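Local structure of glycosyl transferase family 8 (Streptococcus pneumoniae, 5GVV) at residues Asn3-Ile17 / Asn31-Pro44. The protein transfers galactose from UDP-galactose to the terminal glucose of the serine-rich repeat protein PsrP already carrying GlcNAc and glucose, the third step of its O-glycosylation. Numbering follows the deposited sequence.
Sequences NTKRAVVFAGDYAYI and NSHLKIYLLNQDIP. With UDP (uridine-5'-diphosphate), chain D.
Strands 6-11 and 34-40 pair in parallel, R6 beside L34 through A11 beside L39, with their axes 4.5 Å apart. Backbone hydrogen bonds start with R6 N to H33 O and end with G12 N to L39 O. At the start of the pair, R6 bends back on itself at chi2 and chi3 (82° and 62°). This brings its guanidinium to the 31-33 turn. NE donates to H33 O at 3.2 Å. H33 O thus accepts from both R6 N and R6 NE, the backbone N-H in the carbonyl plane and NE from above it. A water links R6 NH1 to N31 OD1, which also accepts from L115 N. The amide of N3 stacks over one face of the H33 ring, the two planes 24° apart.

On one face of the sheet, F10 CB meets L38 CD1 at 3.8 Å, and I36 CG2 touches the edge of the F10 ring at F10 CD1. On the other face, V9 CG2 packs on L39 CD1 at 3.6 Å.

Beyond the strands, D42 OD1 accepts from Y14 N at 2.9 Å on its syn side, but the N-H comes in tilted from the carboxylate plane. P44 CD lies over the centre of the Y14 ring, 3.3 Å from the centroid, a CH-pi contact. A second water joins D13 OD2, D42 OD2 and A15 N. Residues 11-16, at the end of strand 6-11 and just after it, also bind UDP: D13 OD1 accepts from uracil N3 at 2.7 Å, and Y16 lays its ring face on the base.

Helix 17-30 connects the strands in a beta-alpha-beta unit of the GT-A nucleotide-binding domain. Its L27 packs on V8 and L34, and M24 on F10. Helix 45-57 covers I36 and L38. In the sheet, strand 101-105 flanks 6-11, and strand 61-66 flanks 34-40.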
loop_
_atom_site.group_PDB
_atom_site.type_symbol
_atom_site.label_atom_id
_atom_site.label_comp_id
_atom_site.label_asym_id
_atom_site.label_seq_id
_atom_site.Cartn_x
_atom_site.Cartn_y
_atom_site.Cartn_z
ATOM N N ASN A 3 16.458 -28.498 8.771
ATOM C CA ASN A 3 15.112 -27.997 8.503
ATOM C C ASN A 3 14.846 -27.739 7.019
ATOM O O ASN A 3 15.642 -27.089 6.341
ATOM C CB ASN A 3 14.843 -26.728 9.312
ATOM C CG ASN A 3 13.974 -26.983 10.531
ATOM O OD1 ASN A 3 12.746 -27.006 10.438
ATOM N ND2 ASN A 3 14.609 -27.165 11.682
ATOM N N THR A 4 13.711 -28.236 6.533
ATOM C CA THR A 4 13.364 -28.155 5.114
ATOM C C THR A 4 12.394 -27.000 4.838
ATOM O O THR A 4 11.631 -26.605 5.720
ATOM C CB THR A 4 12.732 -29.476 4.630
ATOM O OG1 THR A 4 13.398 -30.584 5.250
ATOM C CG2 THR A 4 12.840 -29.609 3.119
ATOM N N LYS A 5 12.427 -26.467 3.616
ATOM C CA LYS A 5 11.547 -25.363 3.226
ATOM C C LYS A 5 10.167 -25.837 2.770
ATOM O O LYS A 5 10.038 -26.865 2.096
ATOM C CB LYS A 5 12.177 -24.529 2.110
ATOM C CG LYS A 5 13.363 -23.665 2.523
ATOM C CD LYS A 5 13.751 -22.740 1.370
ATOM C CE LYS A 5 14.968 -21.895 1.694
ATOM N NZ LYS A 5 16.212 -22.708 1.809
ATOM N N ARG A 6 9.140 -25.075 3.135
ATOM C CA ARG A 6 7.774 -25.367 2.712
ATOM C C ARG A 6 7.351 -24.395 1.606
ATOM O O ARG A 6 7.378 -23.180 1.797
ATOM C CB ARG A 6 6.805 -25.289 3.900
ATOM C CG ARG A 6 6.954 -26.424 4.920
ATOM C CD ARG A 6 8.097 -26.187 5.912
ATOM N NE ARG A 6 7.884 -24.988 6.719
ATOM C CZ ARG A 6 7.163 -24.958 7.838
ATOM N NH1 ARG A 6 7.018 -23.825 8.510
ATOM N NH2 ARG A 6 6.568 -26.060 8.283
ATOM N N ALA A 7 6.966 -24.933 0.452
ATOM C CA ALA A 7 6.632 -24.109 -0.716
ATOM C C ALA A 7 5.209 -23.539 -0.685
ATOM O O ALA A 7 4.229 -24.278 -0.505
ATOM C CB ALA A 7 6.857 -24.894 -1.994
ATOM N N VAL A 8 5.105 -22.225 -0.880
ATOM C CA VAL A 8 3.829 -21.512 -0.841
ATOM C C VAL A 8 3.768 -20.532 -2.009
ATOM O O VAL A 8 4.768 -19.880 -2.323
ATOM C CB VAL A 8 3.676 -20.728 0.478
ATOM C CG1 VAL A 8 2.365 -19.939 0.498
ATOM C CG2 VAL A 8 3.745 -21.665 1.673
ATOM N N VAL A 9 2.614 -20.426 -2.664
ATOM C CA VAL A 9 2.506 -19.511 -3.803
ATOM C C VAL A 9 1.330 -18.538 -3.673
ATOM O O VAL A 9 0.207 -18.942 -3.349
ATOM C CB VAL A 9 2.482 -20.273 -5.165
ATOM C CG1 VAL A 9 1.385 -21.321 -5.191
ATOM C CG2 VAL A 9 2.326 -19.304 -6.319
ATOM N N PHE A 10 1.611 -17.250 -3.873
ATOM C CA PHE A 10 0.570 -16.227 -3.964
ATOM C C PHE A 10 0.544 -15.697 -5.393
ATOM O O PHE A 10 1.484 -15.927 -6.164
ATOM C CB PHE A 10 0.852 -15.046 -3.025
ATOM C CG PHE A 10 0.789 -15.383 -1.558
ATOM C CD1 PHE A 10 1.900 -15.900 -0.903
ATOM C CD2 PHE A 10 -0.367 -15.140 -0.823
ATOM C CE1 PHE A 10 1.851 -16.199 0.455
ATOM C CE2 PHE A 10 -0.424 -15.431 0.537
ATOM C CZ PHE A 10 0.689 -15.961 1.174
ATOM N N ALA A 11 -0.517 -14.975 -5.738
ATOM C CA ALA A 11 -0.641 -14.365 -7.063
ATOM C C ALA A 11 -1.370 -13.035 -6.939
ATOM O O ALA A 11 -2.482 -12.983 -6.410
ATOM C CB ALA A 11 -1.396 -15.288 -7.999
ATOM N N GLY A 12 -0.760 -11.957 -7.422
ATOM C CA GLY A 12 -1.401 -10.660 -7.318
ATOM C C GLY A 12 -0.635 -9.540 -7.985
ATOM O O GLY A 12 0.575 -9.648 -8.214
ATOM N N ASP A 13 -1.343 -8.460 -8.304
ATOM C CA ASP A 13 -0.719 -7.296 -8.929
ATOM C C ASP A 13 -0.293 -6.270 -7.883
ATOM O O ASP A 13 -0.639 -6.394 -6.705
ATOM C CB ASP A 13 -1.668 -6.656 -9.951
ATOM C CG ASP A 13 -2.964 -6.159 -9.325
ATOM O OD1 ASP A 13 -3.468 -6.802 -8.379
ATOM O OD2 ASP A 13 -3.485 -5.121 -9.785
ATOM N N TYR A 14 0.448 -5.256 -8.330
ATOM C CA TYR A 14 0.972 -4.201 -7.467
ATOM C C TYR A 14 -0.152 -3.443 -6.763
ATOM O O TYR A 14 0.015 -2.970 -5.642
ATOM C CB TYR A 14 1.796 -3.233 -8.321
ATOM C CG TYR A 14 2.639 -2.216 -7.572
ATOM C CD1 TYR A 14 3.046 -2.424 -6.259
ATOM C CD2 TYR A 14 3.044 -1.046 -8.200
ATOM C CE1 TYR A 14 3.828 -1.474 -5.591
ATOM C CE2 TYR A 14 3.814 -0.103 -7.548
ATOM C CZ TYR A 14 4.203 -0.319 -6.249
ATOM O OH TYR A 14 4.978 0.637 -5.625
ATOM N N ALA A 15 -1.298 -3.321 -7.426
ATOM C CA ALA A 15 -2.422 -2.588 -6.853
ATOM C C ALA A 15 -2.958 -3.310 -5.624
ATOM O O ALA A 15 -3.619 -2.707 -4.783
ATOM C CB ALA A 15 -3.522 -2.401 -7.888
ATOM N N TYR A 16 -2.664 -4.605 -5.535
ATOM C CA TYR A 16 -3.108 -5.435 -4.423
ATOM C C TYR A 16 -1.957 -5.661 -3.436
ATOM O O TYR A 16 -2.038 -6.534 -2.570
ATOM C CB TYR A 16 -3.583 -6.784 -4.974
ATOM C CG TYR A 16 -4.884 -7.318 -4.406
ATOM C CD1 TYR A 16 -6.091 -6.666 -4.632
ATOM C CD2 TYR A 16 -4.908 -8.502 -3.679
ATOM C CE1 TYR A 16 -7.288 -7.172 -4.125
ATOM C CE2 TYR A 16 -6.097 -9.011 -3.167
ATOM C CZ TYR A 16 -7.278 -8.342 -3.395
ATOM O OH TYR A 16 -8.456 -8.854 -2.892
ATOM N N ILE A 17 -0.889 -4.874 -3.548
ATOM C CA ILE A 17 0.299 -5.110 -2.722
ATOM C C ILE A 17 0.032 -5.066 -1.206
ATOM O O ILE A 17 0.656 -5.822 -0.447
ATOM C CB ILE A 17 1.472 -4.164 -3.107
ATOM C CG1 ILE A 17 2.796 -4.688 -2.542
ATOM C CG2 ILE A 17 1.196 -2.735 -2.639
ATOM C CD1 ILE A 17 3.280 -5.982 -3.203
ATOM N N ASN A 31 4.667 -19.180 10.739
ATOM C CA ASN A 31 5.336 -20.264 10.027
ATOM C C ASN A 31 6.696 -19.834 9.475
ATOM O O ASN A 31 6.790 -18.854 8.730
ATOM C CB ASN A 31 4.458 -20.775 8.875
ATOM C CG ASN A 31 3.092 -21.255 9.342
ATOM O OD1 ASN A 31 2.871 -22.455 9.540
ATOM N ND2 ASN A 31 2.166 -20.316 9.515
ATOM N N SER A 32 7.749 -20.557 9.844
ATOM C CA SER A 32 9.090 -20.273 9.334
ATOM C C SER A 32 9.456 -21.225 8.196
ATOM O O SER A 32 8.660 -22.093 7.822
ATOM C CB SER A 32 10.123 -20.377 10.456
ATOM O OG SER A 32 10.079 -21.650 11.085
ATOM N N HIS A 33 10.657 -21.047 7.647
ATOM C CA HIS A 33 11.177 -21.896 6.574
ATOM C C HIS A 33 10.233 -22.000 5.384
ATOM O O HIS A 33 9.856 -23.103 4.967
ATOM C CB HIS A 33 11.509 -23.292 7.107
ATOM C CG HIS A 33 12.547 -23.293 8.185
ATOM N ND1 HIS A 33 12.257 -22.991 9.498
ATOM C CD2 HIS A 33 13.875 -23.560 8.145
ATOM C CE1 HIS A 33 13.360 -23.073 10.221
ATOM N NE2 HIS A 33 14.357 -23.410 9.422
ATOM N N LEU A 34 9.859 -20.853 4.830
ATOM C CA LEU A 34 8.915 -20.838 3.720
ATOM C C LEU A 34 9.577 -20.408 2.414
ATOM O O LEU A 34 10.224 -19.357 2.348
ATOM C CB LEU A 34 7.745 -19.907 4.042
ATOM C CG LEU A 34 7.072 -20.112 5.395
ATOM C CD1 LEU A 34 6.114 -18.974 5.667
ATOM C CD2 LEU A 34 6.332 -21.433 5.440
ATOM N N LYS A 35 9.424 -21.226 1.379
ATOM C CA LYS A 35 9.825 -20.814 0.045
ATOM C C LYS A 35 8.582 -20.267 -0.635
ATOM O O LYS A 35 7.706 -21.027 -1.063
ATOM C CB LYS A 35 10.404 -21.987 -0.741
ATOM C CG LYS A 35 10.942 -21.602 -2.110
ATOM C CD LYS A 35 11.627 -22.788 -2.760
ATOM C CE LYS A 35 12.157 -22.452 -4.142
ATOM N NZ LYS A 35 12.696 -23.687 -4.784
ATOM N N ILE A 36 8.496 -18.943 -0.702
ATOM C CA ILE A 36 7.310 -18.280 -1.228
ATOM C C ILE A 36 7.495 -17.832 -2.676
ATOM O O ILE A 36 8.408 -17.065 -2.990
ATOM C CB ILE A 36 6.933 -17.058 -0.364
ATOM C CG1 ILE A 36 6.526 -17.508 1.045
ATOM C CG2 ILE A 36 5.801 -16.276 -1.009
ATOM C CD1 ILE A 36 6.249 -16.371 1.999
ATOM N N TYR A 37 6.617 -18.310 -3.553
ATOM C CA TYR A 37 6.564 -17.818 -4.925
ATOM C C TYR A 37 5.491 -16.735 -4.999
ATOM O O TYR A 37 4.435 -16.866 -4.378
ATOM C CB TYR A 37 6.201 -18.945 -5.895
ATOM C CG TYR A 37 7.202 -20.077 -5.988
ATOM C CD1 TYR A 37 8.064 -20.173 -7.074
ATOM C CD2 TYR A 37 7.266 -21.069 -5.013
ATOM C CE1 TYR A 37 8.973 -21.210 -7.179
ATOM C CE2 TYR A 37 8.179 -22.119 -5.114
ATOM C CZ TYR A 37 9.029 -22.179 -6.202
ATOM O OH TYR A 37 9.944 -23.210 -6.320
ATOM N N LEU A 38 5.758 -15.662 -5.739
ATOM C CA LEU A 38 4.735 -14.638 -5.952
ATOM C C LEU A 38 4.571 -14.343 -7.433
ATOM O O LEU A 38 5.433 -13.712 -8.054
ATOM C CB LEU A 38 5.062 -13.352 -5.190
ATOM C CG LEU A 38 4.131 -12.156 -5.418
ATOM C CD1 LEU A 38 2.693 -12.544 -5.148
ATOM C CD2 LEU A 38 4.542 -10.987 -4.528
ATOM N N LEU A 39 3.464 -14.810 -8.000
ATOM C CA LEU A 39 3.169 -14.563 -9.406
ATOM C C LEU A 39 2.647 -13.140 -9.584
ATOM O O LEU A 39 1.690 -12.734 -8.920
ATOM C CB LEU A 39 2.154 -15.585 -9.928
ATOM C CG LEU A 39 2.728 -16.902 -10.466
ATOM C CD1 LEU A 39 3.411 -17.695 -9.370
ATOM C CD2 LEU A 39 1.653 -17.750 -11.160
ATOM N N ASN A 40 3.292 -12.374 -10.458
ATOM C CA ASN A 40 2.908 -10.981 -10.674
ATOM C C ASN A 40 3.430 -10.465 -12.007
ATOM O O ASN A 40 4.232 -11.131 -12.660
ATOM C CB ASN A 40 3.438 -10.095 -9.539
ATOM C CG ASN A 40 4.950 -9.899 -9.603
ATOM O OD1 ASN A 40 5.436 -8.807 -9.910
ATOM N ND2 ASN A 40 5.701 -10.953 -9.297
ATOM N N GLN A 41 2.975 -9.280 -12.405
ATOM C CA GLN A 41 3.450 -8.649 -13.634
ATOM C C GLN A 41 4.183 -7.354 -13.344
ATOM O O GLN A 41 5.138 -7.006 -14.036
ATOM C CB GLN A 41 2.283 -8.306 -14.560
ATOM C CG GLN A 41 1.460 -9.471 -15.065
ATOM C CD GLN A 41 0.494 -9.043 -16.157
ATOM O OE1 GLN A 41 -0.682 -8.784 -15.900
ATOM N NE2 GLN A 41 0.994 -8.954 -17.382
ATOM N N ASP A 42 3.731 -6.633 -12.322
ATOM C CA ASP A 42 4.142 -5.240 -12.171
ATOM C C ASP A 42 4.649 -4.828 -10.790
ATOM O O ASP A 42 4.774 -3.636 -10.518
ATOM C CB ASP A 42 2.987 -4.323 -12.589
ATOM C CG ASP A 42 1.756 -4.493 -11.706
ATOM O OD1 ASP A 42 1.636 -5.527 -11.006
ATOM O OD2 ASP A 42 0.900 -3.587 -11.722
ATOM N N ILE A 43 4.953 -5.789 -9.922
ATOM C CA ILE A 43 5.485 -5.448 -8.602
ATOM C C ILE A 43 6.954 -5.010 -8.687
ATOM O O ILE A 43 7.795 -5.725 -9.249
ATOM C CB ILE A 43 5.305 -6.592 -7.584
ATOM C CG1 ILE A 43 3.825 -6.970 -7.458
ATOM C CG2 ILE A 43 5.838 -6.189 -6.213
ATOM C CD1 ILE A 43 3.569 -8.118 -6.491
ATOM N N PRO A 44 7.260 -3.821 -8.142
ATOM C CA PRO A 44 8.609 -3.240 -8.177
ATOM C C PRO A 44 9.670 -4.122 -7.528
ATOM O O PRO A 44 9.409 -4.744 -6.496
ATOM C CB PRO A 44 8.443 -1.947 -7.379
ATOM C CG PRO A 44 7.026 -1.550 -7.628
ATOM C CD PRO A 44 6.267 -2.856 -7.629
HETATM N N1 UDP D . -6.415 -10.219 -7.158
HETATM C C2 UDP D . -5.461 -9.252 -7.410
HETATM N N3 UDP D . -5.828 -7.934 -7.608
HETATM C C4 UDP D . -7.162 -7.577 -7.558
HETATM C C5 UDP D . -8.122 -8.555 -7.301
HETATM C C6 UDP D . -7.744 -9.894 -7.219
HETATM O O2 UDP D . -4.277 -9.572 -7.456
HETATM O O4 UDP D . -7.488 -6.398 -7.732
HETATM C "C1'" UDP D . -5.982 -11.619 -6.949
HETATM C "C2'" UDP D . -5.740 -11.857 -5.467
HETATM O "O2'" UDP D . -4.684 -12.772 -5.282
HETATM C "C3'" UDP D . -7.027 -12.497 -4.998
HETATM C "C4'" UDP D . -7.462 -13.274 -6.234
HETATM O "O4'" UDP D . -7.004 -12.521 -7.343
HETATM O "O3'" UDP D . -6.801 -13.332 -3.882
HETATM C "C5'" UDP D . -8.974 -13.478 -6.300
HETATM O "O5'" UDP D . -9.607 -12.328 -5.781
HETATM P PA UDP D . -10.599 -12.491 -4.529
HETATM O O1A UDP D . -9.796 -13.064 -3.429
HETATM O O2A UDP D . -11.195 -11.186 -4.161
HETATM O O3A UDP D . -11.746 -13.519 -5.019
HETATM P PB UDP D . -12.665 -14.371 -3.998
HETATM O O1B UDP D . -13.373 -15.449 -4.726
HETATM O O2B UDP D . -13.674 -13.458 -3.414
HETATM O O3B UDP D . -11.824 -14.952 -2.923
HETATM O O HOH W 1 4.646 -24.422 10.297
HETATM O O HOH W 2 -1.399 -3.396 -10.605
#